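Local coordinates for putative chromatin binding protein (Chaetomium thermophilum, PDB 6QP0) that works as a tRNA-dependent ATPase needed for tRNA modification by Elongator, seen here as its P-loop ATPase domain with bound nucleotide, at residues S12-R18 with L230-D234; A79-R85 with E197-Y203; R139-Y143 with T222-S226. One frame throughout, in Å; residues are numbered along the deposited sequence.

Contact 1: residues S12-R18 with L230-D234. With MG (magnesium ion), chain D; ADP (adenosine-5'-diphosphate), chain B; AF3 (aluminum fluoride), chain C.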
loop_
_atom_site.group_PDB
_atom_site.type_symbol
_atom_site.label_atom_id
_atom_site.label_comp_id
_atom_site.label_asym_id
_atom_site.label_seq_id
_atom_site.Cartn_x
_atom_site.Cartn_y
_atom_site.Cartn_z
ATOM N N SER A 12 9.644 4.517 -1.966
ATOM C CA SER A 12 10.261 4.293 -3.274
ATOM C C SER A 12 10.719 2.843 -3.427
ATOM O O SER A 12 11.779 2.561 -3.991
ATOM C CB SER A 12 11.428 5.257 -3.504
ATOM O OG SER A 12 11.534 6.203 -2.452
ATOM N N SER A 13 9.905 1.914 -2.934
ATOM C CA SER A 13 10.206 0.492 -3.010
ATOM C C SER A 13 9.464 -0.212 -4.139
ATOM O O SER A 13 9.652 -1.418 -4.327
ATOM C CB SER A 13 9.874 -0.188 -1.677
ATOM O OG SER A 13 8.500 -0.049 -1.360
ATOM N N GLY A 14 8.635 0.504 -4.889
ATOM C CA GLY A 14 7.900 -0.081 -5.989
ATOM C C GLY A 14 6.445 -0.386 -5.714
ATOM O O GLY A 14 5.850 -1.176 -6.457
ATOM N N LYS A 15 5.854 0.212 -4.678
ATOM C CA LYS A 15 4.448 -0.031 -4.375
ATOM C C LYS A 15 3.563 0.335 -5.560
ATOM O O LYS A 15 2.777 -0.487 -6.046
ATOM C CB LYS A 15 4.039 0.764 -3.132
ATOM C CG LYS A 15 4.698 0.297 -1.844
ATOM C CD LYS A 15 4.301 1.177 -0.664
ATOM C CE LYS A 15 5.378 2.202 -0.338
ATOM N NZ LYS A 15 5.732 3.056 -1.505
ATOM N N THR A 16 3.676 1.577 -6.038
ATOM C CA THR A 16 2.818 2.031 -7.128
ATOM C C THR A 16 3.016 1.172 -8.372
ATOM O O THR A 16 2.048 0.829 -9.060
ATOM C CB THR A 16 3.101 3.501 -7.444
ATOM O OG1 THR A 16 3.033 4.278 -6.241
ATOM C CG2 THR A 16 2.088 4.037 -8.444
ATOM N N THR A 17 4.264 0.808 -8.670
ATOM C CA THR A 17 4.539 0.007 -9.857
ATOM C C THR A 17 3.866 -1.356 -9.763
ATOM O O THR A 17 3.202 -1.801 -10.707
ATOM C CB THR A 17 6.049 -0.142 -10.037
ATOM O OG1 THR A 17 6.681 1.123 -9.791
ATOM C CG2 THR A 17 6.378 -0.600 -11.450
ATOM N N ARG A 18 4.018 -2.035 -8.622
ATOM C CA ARG A 18 3.357 -3.322 -8.435
ATOM C C ARG A 18 1.844 -3.168 -8.327
ATOM O O ARG A 18 1.100 -4.039 -8.793
ATOM C CB ARG A 18 3.906 -4.017 -7.190
ATOM C CG ARG A 18 4.927 -5.117 -7.474
ATOM C CD ARG A 18 6.169 -4.589 -8.177
ATOM N NE ARG A 18 7.268 -5.550 -8.123
ATOM C CZ ARG A 18 7.398 -6.597 -8.934
ATOM N NH1 ARG A 18 6.494 -6.836 -9.876
ATOM N NH2 ARG A 18 8.434 -7.412 -8.801
ATOM N N LEU A 230 4.644 -11.289 -1.027
ATOM C CA LEU A 230 5.786 -10.426 -1.289
ATOM C C LEU A 230 6.153 -10.482 -2.764
ATOM O O LEU A 230 5.927 -11.488 -3.441
ATOM C CB LEU A 230 6.996 -10.830 -0.434
ATOM C CG LEU A 230 6.801 -10.785 1.083
ATOM C CD1 LEU A 230 6.143 -12.057 1.597
ATOM C CD2 LEU A 230 8.129 -10.544 1.788
ATOM N N LEU A 231 6.721 -9.380 -3.256
ATOM C CA LEU A 231 7.155 -9.275 -4.650
ATOM C C LEU A 231 8.455 -8.476 -4.676
ATOM O O LEU A 231 8.439 -7.251 -4.519
ATOM C CB LEU A 231 6.095 -8.614 -5.522
ATOM C CG LEU A 231 4.791 -9.368 -5.776
ATOM C CD1 LEU A 231 3.833 -8.496 -6.582
ATOM C CD2 LEU A 231 5.057 -10.675 -6.496
ATOM N N ALA A 232 9.572 -9.166 -4.871
ATOM C CA ALA A 232 10.836 -8.490 -5.105
ATOM C C ALA A 232 10.866 -7.938 -6.527
ATOM O O ALA A 232 10.132 -8.388 -7.411
ATOM C CB ALA A 232 12.011 -9.441 -4.880
ATOM N N TRP A 233 11.725 -6.943 -6.743
ATOM C CA TRP A 233 11.856 -6.367 -8.077
ATOM C C TRP A 233 12.230 -7.437 -9.098
ATOM O O TRP A 233 11.635 -7.517 -10.179
ATOM C CB TRP A 233 12.899 -5.249 -8.069
ATOM C CG TRP A 233 12.413 -3.962 -7.479
ATOM C CD1 TRP A 233 11.275 -3.766 -6.748
ATOM C CD2 TRP A 233 13.051 -2.683 -7.578
ATOM N NE1 TRP A 233 11.170 -2.445 -6.383
ATOM C CE2 TRP A 233 12.247 -1.759 -6.880
ATOM C CE3 TRP A 233 14.226 -2.230 -8.186
ATOM C CZ2 TRP A 233 12.580 -0.411 -6.776
ATOM C CZ3 TRP A 233 14.554 -0.891 -8.081
ATOM C CH2 TRP A 233 13.735 0.003 -7.381
ATOM N N ASP A 234 13.215 -8.273 -8.768
ATOM C CA ASP A 234 13.711 -9.264 -9.713
ATOM C C ASP A 234 12.688 -10.348 -10.018
ATOM O O ASP A 234 12.872 -11.086 -10.993
ATOM C CB ASP A 234 14.995 -9.890 -9.169
ATOM C CG ASP A 234 16.068 -8.854 -8.891
ATOM O OD1 ASP A 234 16.276 -7.964 -9.744
ATOM O OD2 ASP A 234 16.694 -8.922 -7.813
HETATM MG MG MG D . 3.040 4.535 -4.239
HETATM P PB ADP B . 6.715 3.949 -4.728
HETATM O O1B ADP B . 5.507 4.632 -5.330
HETATM O O2B ADP B . 7.416 4.890 -3.789
HETATM O O3B ADP B . 6.285 2.721 -3.964
HETATM P PA ADP B . 7.398 3.350 -7.517
HETATM O O1A ADP B . 6.887 4.665 -8.053
HETATM O O2A ADP B . 6.348 2.275 -7.687
HETATM O O3A ADP B . 7.783 3.522 -5.919
HETATM O "O5'" ADP B . 8.787 2.936 -8.328
HETATM C "C5'" ADP B . 9.964 3.657 -8.022
HETATM C "C4'" ADP B . 10.868 3.599 -9.082
HETATM O "O4'" ADP B . 11.571 2.264 -9.096
HETATM C "C3'" ADP B . 10.111 3.707 -10.491
HETATM O "O3'" ADP B . 10.948 4.481 -11.467
HETATM C "C2'" ADP B . 9.969 2.540 -10.879
HETATM O "O2'" ADP B . 10.108 2.486 -12.353
HETATM C "C1'" ADP B . 11.166 1.635 -10.164
HETATM N N9 ADP B . 10.624 0.374 -9.786
HETATM C C8 ADP B . 9.677 0.023 -8.917
HETATM N N7 ADP B . 9.571 -1.310 -8.971
HETATM C C5 ADP B . 10.458 -1.762 -9.874
HETATM C C6 ADP B . 10.759 -3.034 -10.311
HETATM N N6 ADP B . 10.520 -4.472 -10.251
HETATM N N1 ADP B . 11.692 -3.222 -11.228
HETATM C C2 ADP B . 12.356 -2.161 -11.744
HETATM N N3 ADP B . 12.066 -0.907 -11.320
HETATM C C4 ADP B . 11.116 -0.717 -10.385
HETATM AL AL AF3 C . 5.992 6.508 -3.374
HETATM F F1 AF3 C . 4.436 5.954 -3.818
HETATM F F2 AF3 C . 6.922 7.404 -4.493
HETATM F F3 AF3 C . 6.791 5.784 -2.051
HETATM O O HOH W 1 2.359 6.573 -5.085
#

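Contact 2: residues A79-R85 with E197-Y203. With AF3 (aluminum fluoride), chain C.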
loop_
_atom_site.group_PDB
_atom_site.type_symbol
_atom_site.label_atom_id
_atom_site.label_comp_id
_atom_site.label_asym_id
_atom_site.label_seq_id
_atom_site.Cartn_x
_atom_site.Cartn_y
_atom_site.Cartn_z
ATOM N N ALA A 79 -1.403 9.677 -3.396
ATOM C CA ALA A 79 -1.513 10.638 -4.488
ATOM C C ALA A 79 -2.965 10.861 -4.893
ATOM O O ALA A 79 -3.371 11.997 -5.162
ATOM C CB ALA A 79 -0.690 10.160 -5.686
ATOM N N THR A 80 -3.762 9.789 -4.953
ATOM C CA THR A 80 -5.167 9.940 -5.316
ATOM C C THR A 80 -5.919 10.771 -4.285
ATOM O O THR A 80 -6.872 11.476 -4.632
ATOM C CB THR A 80 -5.834 8.571 -5.465
ATOM O OG1 THR A 80 -5.791 7.875 -4.213
ATOM C CG2 THR A 80 -5.142 7.750 -6.543
ATOM N N LEU A 81 -5.514 10.692 -3.021
ATOM C CA LEU A 81 -6.100 11.484 -1.954
ATOM C C LEU A 81 -5.342 12.781 -1.711
ATOM O O LEU A 81 -5.619 13.473 -0.726
ATOM C CB LEU A 81 -6.147 10.666 -0.663
ATOM C CG LEU A 81 -6.886 9.331 -0.761
ATOM C CD1 LEU A 81 -6.766 8.561 0.543
ATOM C CD2 LEU A 81 -8.349 9.547 -1.127
ATOM N N SER A 82 -4.396 13.122 -2.582
ATOM C CA SER A 82 -3.622 14.354 -2.457
ATOM C C SER A 82 -2.972 14.454 -1.079
ATOM O O SER A 82 -3.014 15.492 -0.414
ATOM C CB SER A 82 -4.499 15.573 -2.738
ATOM O OG SER A 82 -5.041 15.514 -4.045
ATOM N N ILE A 83 -2.367 13.352 -0.649
ATOM C CA ILE A 83 -1.631 13.292 0.608
ATOM C C ILE A 83 -0.149 13.381 0.266
ATOM O O ILE A 83 0.438 12.423 -0.250
ATOM C CB ILE A 83 -1.949 12.014 1.394
ATOM C CG1 ILE A 83 -3.422 12.002 1.810
ATOM C CG2 ILE A 83 -1.035 11.898 2.611
ATOM C CD1 ILE A 83 -3.877 10.706 2.451
ATOM N N SER A 84 0.459 14.529 0.546
ATOM C CA SER A 84 1.875 14.711 0.264
ATOM C C SER A 84 2.720 13.808 1.157
ATOM O O SER A 84 2.333 13.461 2.277
ATOM C CB SER A 84 2.275 16.172 0.468
ATOM O OG SER A 84 3.607 16.398 0.042
ATOM N N ARG A 85 3.892 13.427 0.646
ATOM C CA ARG A 85 4.805 12.570 1.392
ATOM C C ARG A 85 5.377 13.249 2.627
ATOM O O ARG A 85 5.983 12.568 3.461
ATOM C CB ARG A 85 5.951 12.119 0.484
ATOM C CG ARG A 85 5.517 11.235 -0.669
ATOM C CD ARG A 85 6.563 11.209 -1.771
ATOM N NE ARG A 85 6.247 10.226 -2.804
ATOM C CZ ARG A 85 5.330 10.400 -3.752
ATOM N NH1 ARG A 85 4.621 11.519 -3.803
ATOM N NH2 ARG A 85 5.117 9.446 -4.648
ATOM N N GLU A 197 0.833 16.027 -6.129
ATOM C CA GLU A 197 0.045 14.814 -5.944
ATOM C C GLU A 197 0.521 13.728 -6.910
ATOM O O GLU A 197 -0.294 13.056 -7.567
ATOM C CB GLU A 197 -1.445 15.119 -6.147
ATOM C CG GLU A 197 -1.816 15.568 -7.555
ATOM C CD GLU A 197 -3.295 15.904 -7.693
ATOM O OE1 GLU A 197 -4.122 14.967 -7.700
ATOM O OE2 GLU A 197 -3.629 17.105 -7.788
ATOM N N SER A 198 1.826 13.537 -6.982
ATOM C CA SER A 198 2.448 12.732 -8.021
ATOM C C SER A 198 2.878 11.370 -7.490
ATOM O O SER A 198 3.060 11.167 -6.287
ATOM C CB SER A 198 3.662 13.468 -8.601
ATOM O OG SER A 198 4.293 12.701 -9.612
ATOM N N ASP A 199 3.034 10.429 -8.420
ATOM C CA ASP A 199 3.575 9.110 -8.129
ATOM C C ASP A 199 5.097 9.069 -8.207
ATOM O O ASP A 199 5.689 8.025 -7.913
ATOM C CB ASP A 199 2.994 8.073 -9.097
ATOM C CG ASP A 199 1.571 7.682 -8.752
ATOM O OD1 ASP A 199 1.180 7.836 -7.575
ATOM O OD2 ASP A 199 0.847 7.209 -9.654
ATOM N N GLU A 200 5.742 10.173 -8.601
ATOM C CA GLU A 200 7.197 10.237 -8.696
ATOM C C GLU A 200 7.761 11.475 -8.002
ATOM O O GLU A 200 8.871 11.911 -8.323
ATOM C CB GLU A 200 7.650 10.195 -10.162
ATOM C CG GLU A 200 6.583 10.583 -11.181
ATOM C CD GLU A 200 5.697 9.416 -11.589
ATOM O OE1 GLU A 200 6.208 8.278 -11.679
ATOM O OE2 GLU A 200 4.489 9.639 -11.821
ATOM N N GLU A 201 7.026 12.048 -7.053
ATOM C CA GLU A 201 7.560 13.140 -6.240
ATOM C C GLU A 201 8.489 12.565 -5.175
ATOM O O GLU A 201 8.086 11.661 -4.437
ATOM C CB GLU A 201 6.428 13.925 -5.582
ATOM C CG GLU A 201 6.353 15.394 -5.980
ATOM C CD GLU A 201 7.437 16.237 -5.334
ATOM O OE1 GLU A 201 8.171 16.931 -6.068
ATOM O OE2 GLU A 201 7.557 16.202 -4.091
ATOM N N PRO A 202 9.723 13.048 -5.067
ATOM C CA PRO A 202 10.656 12.465 -4.100
ATOM C C PRO A 202 10.350 12.895 -2.674
ATOM O O PRO A 202 9.662 13.886 -2.419
ATOM C CB PRO A 202 12.016 13.006 -4.554
ATOM C CG PRO A 202 11.688 14.329 -5.155
ATOM C CD PRO A 202 10.343 14.152 -5.828
ATOM N N TYR A 203 10.879 12.113 -1.742
ATOM C CA TYR A 203 10.879 12.475 -0.334
ATOM C C TYR A 203 12.121 13.307 -0.033
ATOM O O TYR A 203 13.143 13.199 -0.717
ATOM C CB TYR A 203 10.886 11.234 0.562
ATOM C CG TYR A 203 9.802 10.210 0.297
ATOM C CD1 TYR A 203 9.775 9.479 -0.885
ATOM C CD2 TYR A 203 8.832 9.942 1.253
ATOM C CE1 TYR A 203 8.793 8.533 -1.116
ATOM C CE2 TYR A 203 7.852 8.998 1.031
ATOM C CZ TYR A 203 7.835 8.299 -0.153
ATOM O OH TYR A 203 6.857 7.357 -0.362
HETATM AL AL AF3 C . 5.992 6.508 -3.374
HETATM F F1 AF3 C . 4.436 5.954 -3.818
HETATM F F2 AF3 C . 6.922 7.404 -4.493
HETATM F F3 AF3 C . 6.791 5.784 -2.051
HETATM O O HOH W 2 0.841 7.794 -4.129
#

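Contact 3: residues R139-Y143 with T222-S226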
loop_
_atom_site.group_PDB
_atom_site.type_symbol
_atom_site.label_atom_id
_atom_site.label_comp_id
_atom_site.label_asym_id
_atom_site.label_seq_id
_atom_site.Cartn_x
_atom_site.Cartn_y
_atom_site.Cartn_z
ATOM N N ARG A 139 -2.105 -1.382 9.995
ATOM C CA ARG A 139 -2.501 -2.576 9.257
ATOM C C ARG A 139 -3.555 -3.370 10.018
ATOM O O ARG A 139 -4.378 -4.058 9.404
ATOM C CB ARG A 139 -1.280 -3.452 8.966
ATOM C CG ARG A 139 -0.330 -2.882 7.913
ATOM C CD ARG A 139 0.644 -3.945 7.391
ATOM N NE ARG A 139 1.542 -4.443 8.432
ATOM C CZ ARG A 139 2.773 -3.987 8.655
ATOM N NH1 ARG A 139 3.281 -3.015 7.909
ATOM N NH2 ARG A 139 3.503 -4.512 9.629
ATOM N N TYR A 140 -3.552 -3.285 11.352
ATOM C CA TYR A 140 -4.583 -3.956 12.134
ATOM C C TYR A 140 -5.923 -3.244 11.998
ATOM O O TYR A 140 -6.975 -3.895 11.947
ATOM C CB TYR A 140 -4.169 -4.036 13.602
ATOM C CG TYR A 140 -5.242 -4.617 14.496
ATOM C CD1 TYR A 140 -5.418 -5.989 14.598
ATOM C CD2 TYR A 140 -6.083 -3.791 15.236
ATOM C CE1 TYR A 140 -6.399 -6.526 15.410
ATOM C CE2 TYR A 140 -7.065 -4.319 16.052
ATOM C CZ TYR A 140 -7.219 -5.687 16.134
ATOM O OH TYR A 140 -8.195 -6.222 16.942
ATOM N N GLN A 141 -5.909 -1.909 11.943
ATOM C CA GLN A 141 -7.142 -1.168 11.701
ATOM C C GLN A 141 -7.751 -1.563 10.363
ATOM O O GLN A 141 -8.957 -1.822 10.265
ATOM C CB GLN A 141 -6.874 0.338 11.735
ATOM C CG GLN A 141 -6.297 0.868 13.040
ATOM C CD GLN A 141 -6.077 2.374 13.005
ATOM O OE1 GLN A 141 -6.830 3.107 12.362
ATOM N NE2 GLN A 141 -5.037 2.839 13.689
ATOM N N LEU A 142 -6.924 -1.617 9.314
ATOM C CA LEU A 142 -7.417 -1.998 7.996
ATOM C C LEU A 142 -7.961 -3.418 8.007
ATOM O O LEU A 142 -8.985 -3.706 7.374
ATOM C CB LEU A 142 -6.300 -1.860 6.963
ATOM C CG LEU A 142 -5.801 -0.435 6.720
ATOM C CD1 LEU A 142 -4.512 -0.435 5.919
ATOM C CD2 LEU A 142 -6.869 0.376 6.005
ATOM N N TYR A 143 -7.285 -4.323 8.714
ATOM C CA TYR A 143 -7.795 -5.681 8.869
ATOM C C TYR A 143 -9.190 -5.666 9.481
ATOM O O TYR A 143 -10.121 -6.281 8.951
ATOM C CB TYR A 143 -6.818 -6.497 9.722
ATOM C CG TYR A 143 -7.361 -7.804 10.257
ATOM C CD1 TYR A 143 -7.441 -8.930 9.451
ATOM C CD2 TYR A 143 -7.772 -7.912 11.579
ATOM C CE1 TYR A 143 -7.931 -10.128 9.945
ATOM C CE2 TYR A 143 -8.262 -9.102 12.081
ATOM C CZ TYR A 143 -8.339 -10.207 11.261
ATOM O OH TYR A 143 -8.828 -11.392 11.762
ATOM N N THR A 222 0.881 -12.951 12.875
ATOM C CA THR A 222 -0.312 -12.228 13.290
ATOM C C THR A 222 -1.392 -12.337 12.222
ATOM O O THR A 222 -1.100 -12.338 11.022
ATOM C CB THR A 222 0.009 -10.757 13.554
ATOM O OG1 THR A 222 0.456 -10.136 12.343
ATOM C CG2 THR A 222 1.090 -10.630 14.620
ATOM N N ARG A 223 -2.646 -12.419 12.672
ATOM C CA ARG A 223 -3.764 -12.610 11.759
ATOM C C ARG A 223 -4.026 -11.393 10.884
ATOM O O ARG A 223 -4.598 -11.543 9.799
ATOM C CB ARG A 223 -5.028 -12.954 12.550
ATOM C CG ARG A 223 -5.451 -11.876 13.532
ATOM C CD ARG A 223 -6.599 -12.336 14.414
ATOM N NE ARG A 223 -7.049 -11.271 15.306
ATOM C CZ ARG A 223 -6.424 -10.914 16.424
ATOM N NH1 ARG A 223 -6.910 -9.932 17.169
ATOM N NH2 ARG A 223 -5.313 -11.535 16.797
ATOM N N TRP A 224 -3.630 -10.199 11.318
ATOM C CA TRP A 224 -3.899 -8.998 10.542
ATOM C C TRP A 224 -2.849 -8.729 9.475
ATOM O O TRP A 224 -3.109 -7.947 8.553
ATOM C CB TRP A 224 -4.016 -7.777 11.463
ATOM C CG TRP A 224 -2.808 -7.527 12.303
ATOM C CD1 TRP A 224 -1.708 -6.798 11.959
ATOM C CD2 TRP A 224 -2.578 -7.998 13.634
ATOM N NE1 TRP A 224 -0.804 -6.789 12.992
ATOM C CE2 TRP A 224 -1.315 -7.519 14.034
ATOM C CE3 TRP A 224 -3.316 -8.779 14.528
ATOM C CZ2 TRP A 224 -0.773 -7.795 15.287
ATOM C CZ3 TRP A 224 -2.777 -9.053 15.772
ATOM C CH2 TRP A 224 -1.518 -8.563 16.140
ATOM N N ASP A 225 -1.679 -9.355 9.569
ATOM C CA ASP A 225 -0.674 -9.270 8.518
ATOM C C ASP A 225 -0.712 -10.465 7.575
ATOM O O ASP A 225 0.055 -10.498 6.608
ATOM C CB ASP A 225 0.725 -9.138 9.125
ATOM C CG ASP A 225 1.014 -7.734 9.620
ATOM O OD1 ASP A 225 0.291 -6.797 9.221
ATOM O OD2 ASP A 225 1.973 -7.566 10.403
ATOM N N SER A 226 -1.581 -11.443 7.832
ATOM C CA SER A 226 -1.744 -12.584 6.950
ATOM C C SER A 226 -3.119 -12.544 6.292
ATOM O O SER A 226 -4.060 -11.969 6.848
ATOM C CB SER A 226 -1.599 -13.909 7.709
ATOM O OG SER A 226 -2.768 -14.190 8.458
HETATM O O HOH W 3 -3.843 -5.591 6.918
#

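Contact 1: residues S12-R18 with L230-D234
This is a buried contact across the nucleotide site: W233, in the loop that follows edge strand 228-231, meets the phosphate-binding loop that leads into helix 15-31. Its indole NE1 donates to S13 O at 2.8 Å with an N-H...O angle of 155°, approaching from above the carbonyl plane rather than within it. That bond restrains the ring's rotation, and one indole face lies roughly flat against the adenine of ADP, with ADP C5 over its centre and ADP C6 3.4 Å from W233 CG. The backbone turn at G14 is just as tightly fitted: its phi of 102° would jam a beta carbon against the preceding carbonyl, and such a carbon would also strike W233 NE1. R18 reaches the same region along its bent chain (chi2 62°), its CG packing 3.7 Å from L231 CD1. Its guanidinium lies between ADP N6 over one face and L231 CB over the other, while A232 O sits at the edge, though the very short spacing there makes the details of that bond doubtful. Helix 237-250 packs against both R18 and L231 from outside the contact. At the start of helix 15-31 the phosphates are held by main-chain and side-chain donors. T17 N gives a bond of 2.7 Å to ADP O2A, and K15 NZ donates to ADP O3B and also, at 3.0 Å, to AF3 F3. T16 OG1 binds the magnesium ion at 2.0 Å, and D130 is the other protein residue of that metal site. Backbone amides on the phosphates, most of them weakly bonded, a lysine on the beta phosphate and a threonine on magnesium at the start of a helix are the signature of a Walker A P-loop, to which W233 adds the adenine platform.

Contact 2: residues A79-R85 with E197-Y203
The pocket for the gamma-phosphate position, here filled by aluminum fluoride, is walled where R85 meets S198 and Y203. The guanidinium of R85 grips S198 O end-on: NH1 and NH2 both donate to it, at 3.0 and 3.1 Å, from the same face of the carbonyl plane. NH2 has a second acceptor in AF3 F2, at 2.7 Å and with an angle of 165°, and S198 O and AF3 F2 both lie at the edge of the guanidinium. Over one of its faces sits E201 O, close but too poorly angled to bond. The R85 chain runs extended from CG to NE, which carries CD across the face of Y203, 3.5 Å from the ring centroid and 11° off its normal, a CH-pi contact. Guanidinium and ring planes stand 83° apart. The Y203 hydroxyl points to AF3 F3, a spacing too short to be taken literally. In a P-loop NTPase, aluminum fluoride beside ADP is generally taken to mimic the phosphoryl group in transfer, so R85 and Y203 would probably contact that group from loops outside the P-loop. A leucine in place of R85 would probably leave S198 O and AF3 F2 without their shared donor and the fluoride without a nearby positive charge from this loop. S198 itself is shaped by an ST turn, E200 N donating to S198 OG at 3.1 Å. Farther along, A79, the first residue of a type I turn to S82, has its CB 3.5 Å from both E197 O and D199 OD1. A water accepts from A79 N and gives D199 OD1 a weak bond, while D199 OD2 forms a salt bridge with R20.

Contact 3: residues R139-Y143 with T222-S226
W224 packs against Y140 and Y143, one helical turn apart on helix 136-148. The edge of the Y140 ring, led by CD1 at 3.5 Å from W224 CE3, is turned toward the indole face in an offset edge-to-face pair, the planes 89° apart and the centroid of the six-membered ring 5.2 Å from that of Y140. Y140 CB lies over the five-membered ring on that face, and T222 CB covers the centre of the opposite one, so the indole is sandwiched. With W224 CG set between its backbone N and carbonyl carbon (chi1 58°), the ring swings to Y140, while W224 CA sits over the face of Y143, 4.0 Å from its centroid, and the CB atoms of W224 and Y143 meet at 3.5 Å. Helix 136-148 belongs to the beta-alpha-beta crossover from strand 125-130 to strand 153-158, and this packing ties it to the loop entering edge strand 228-231. Beside the aromatic cluster, R139 NE forms a salt bridge with D225 OD1 at 2.8 Å, the oxygen lying near the guanidinium plane but being met from above the carboxylate plane. A water donates to both R139 O and W224 O, bridging the two backbones. Outward from these, R139 NH1 and NH2 are bonded to N133 O and E216 O, and D225 OD2 accepts from N219 N, which helps to hold both charged partners in place.

Overall arrangement
Contacts 1 and 2 share the aluminum fluoride and touch directly, T16 against D199 and S12 against Y203, although their centres are about 17 Å apart. Contact 1 is buried and joins helix 15-31 to the end of edge strand 228-231, with phosphate and adenine recognition dominating its chemistry. Contact 2 is partly buried and made by two loops, its work concentrated on one arginine and one tyrosine. Contact 3 is also partly buried but has no ligand in common with them: aromatic packing and a salt bridge hold helix 136-148 to the loop before strand 228-231, on the opposite side of the chain's centre from contact 2. That strand links the second segments of contacts 3 and 1.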